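Local coordinates for ancestral congerin Con-anc (PDB 3AJZ), which is a reconstructed ancestral fish galectin that binds a galactose-containing glycan and probably recognises beta-galactosides, at residues Gly36-Thr39 with Asp40-Ala43. Residues are numbered along the deposited sequence; the frame is centred on the assembly and turned at random.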
ATOM      1  N   GLY A  36     -10.994   5.563  -4.639  1.00 12.39           N
ATOM      2  CA  GLY A  36     -11.804   6.764  -4.485  1.00 14.42           C
ATOM      3  C   GLY A  36     -11.020   7.964  -4.021  1.00 16.97           C
ATOM      4  O   GLY A  36      -9.777   7.943  -3.940  1.00 15.01           O
ATOM      5  N   GLU A  37     -11.745   9.030  -3.738  1.00 18.27           N
ATOM      6  CA  GLU A  37     -11.086  10.306  -3.448  1.00 20.58           C
ATOM      7  C   GLU A  37     -11.731  11.119  -2.333  1.00 21.64           C
ATOM      8  O   GLU A  37     -11.215  12.184  -1.948  1.00 21.92           O
ATOM      9  CB  GLU A  37     -10.858  11.148  -4.728  1.00 21.73           C
ATOM     10  CG  GLU A  37     -12.130  11.626  -5.434  1.00 25.16           C
ATOM     11  CD  GLU A  37     -12.645  12.945  -4.876  1.00 29.43           C
ATOM     12  OE1 GLU A  37     -11.905  13.968  -4.901  1.00 32.23           O
ATOM     13  OE2 GLU A  37     -13.790  12.954  -4.419  1.00 29.95           O
ATOM     14  N   SER A  38     -12.829  10.607  -1.786  1.00 22.25           N
ATOM     15  CA  SER A  38     -13.433  11.256  -0.618  1.00 24.78           C
ATOM     16  C   SER A  38     -14.032  10.236   0.335  1.00 25.44           C
ATOM     17  O   SER A  38     -14.368   9.117  -0.070  1.00 25.13           O
ATOM     18  CB  SER A  38     -14.426  12.354  -1.018  1.00 25.26           C
ATOM     19  OG  SER A  38     -15.550  11.805  -1.658  1.00 29.90           O
ATOM     20  N   THR A  39     -14.169  10.618   1.603  1.00 26.66           N
ATOM     21  CA  THR A  39     -14.428   9.650   2.676  1.00 28.81           C
ATOM     22  C   THR A  39     -15.706   8.788   2.624  1.00 28.92           C
ATOM     23  O   THR A  39     -15.674   7.625   3.022  1.00 30.79           O
ATOM     24  CB  THR A  39     -14.285  10.295   4.080  1.00 29.41           C
ATOM     25  OG1 THR A  39     -15.241  11.349   4.218  1.00 32.29           O
ATOM     26  CG2 THR A  39     -12.893  10.848   4.260  1.00 30.59           C
ATOM     27  N   ASP A  40     -16.830   9.303   2.157  1.00 28.12           N
ATOM     28  CA  ASP A  40     -18.002   8.408   2.132  1.00 26.70           C
ATOM     29  C   ASP A  40     -18.406   7.975   0.717  1.00 24.42           C
ATOM     30  O   ASP A  40     -19.565   7.652   0.434  1.00 23.95           O
ATOM     31  CB  ASP A  40     -19.150   9.010   2.938  1.00 28.44           C
ATOM     32  CG  ASP A  40     -18.805   9.125   4.417  1.00 31.09           C
ATOM     33  OD1 ASP A  40     -18.844  10.263   4.931  1.00 36.35           O
ATOM     34  OD2 ASP A  40     -18.472   8.089   5.047  1.00 33.30           O
ATOM     35  N   SER A  41     -17.410   7.945  -0.162  1.00 21.70           N
ATOM     36  CA  SER A  41     -17.635   7.664  -1.569  0.50 20.05           C
ATOM     37  C   SER A  41     -16.613   6.666  -2.071  1.00 19.12           C
ATOM     38  O   SER A  41     -15.545   6.534  -1.498  1.00 18.98           O
ATOM     39  CB  SER A  41     -17.578   8.942  -2.415  0.50 20.14           C
ATOM     40  OG  SER A  41     -16.277   9.511  -2.447  0.50 20.64           O
ATOM     41  N   ILE A  42     -16.968   5.959  -3.134  1.00 16.19           N
ATOM     42  CA  ILE A  42     -16.075   5.033  -3.814  1.00 14.67           C
ATOM     43  C   ILE A  42     -16.325   5.296  -5.291  1.00 13.38           C
ATOM     44  O   ILE A  42     -17.442   5.116  -5.790  1.00 12.53           O
ATOM     45  CB  ILE A  42     -16.456   3.567  -3.531  1.00 12.43           C
ATOM     46  CG1 ILE A  42     -16.379   3.257  -2.028  1.00 15.49           C
ATOM     47  CG2 ILE A  42     -15.515   2.630  -4.327  1.00 13.20           C
ATOM     48  CD1 ILE A  42     -17.039   1.926  -1.636  1.00 15.65           C
ATOM     49  N   ALA A  43     -15.298   5.744  -5.997  1.00 12.20           N
ATOM     50  CA  ALA A  43     -15.434   6.072  -7.414  1.00 11.38           C
ATOM     51  C   ALA A  43     -15.565   4.810  -8.261  1.00 10.87           C
ATOM     52  O   ALA A  43     -16.287   4.772  -9.274  1.00 11.54           O
ATOM     53  CB  ALA A  43     -14.219   6.931  -7.889  1.00 11.97           C
TER
HETATM   54  O   HOH W   1     -14.377   8.392  -3.519  1.00 24.00           O
HETATM   55  O   HOH W   2     -14.846   5.938   1.058  1.00 28.73           O
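Gly-36 ends strand 30-36 and lies next to Ala-43 on the returning chain. Its CA is 3.9 Å from Ala-43 N, and the methyl of Ala-43 comes near the same carbon. The Ala-43 side chain is about 13 Å from the bound galactose. The backbone of Gly-36 is also hydrogen-bonded to Asn-119 and Phe-120, so this end stays tied to strand 117-125. Glu-37 meets the second segment through water. Its N donates to water 1 at 2.7 Å, and the same water is hydrogen-bonded to Ser-41 OG in the conformer given. Glu-37 O accepts a hydrogen bond from the side-chain amide of Asn-119.

Ser-38 makes the direct hydrogen bonds of the first segment to Ser-41. Its O accepts the backbone N-H of Ser-41 at 3.3 Å. The bond is moderately straight at 152°, but the donor stands above the carbonyl plane, 47° out of it. On the side-chain side, Ser-38 OG and Ser-41 OG are 2.5 Å apart, and either could be the donor. Both hydroxyls sit between their own backbone N and carbonyl carbon (chi1 67° in each), which brings them together across the open end of the turn. Ser-41 has an alternate conformer, so the contacts of its OG are doubtful in detail.

Thr-39 and Asp-40 occupy the two corner positions. Thr-39 OG1 and Asp-40 OD1 remain 3.8 Å apart. The Asp-40 carboxylate lies near that of Asp-67, a like charge that may raise its proton affinity. Water 2 lies 2.7 Å from both Thr-39 O and Ser-41 O and can donate to either, but it has more acceptors in reach than protons.

Strands 30-36 and 42-49 supply Arg-30, His-45, Asp-47 and Arg-49 to the glycan pocket. Residues Ser-38 to Ser-41 form a type I beta turn. It lies in the loop of the beta hairpin formed by these antiparallel strands of the galectin beta-sandwich.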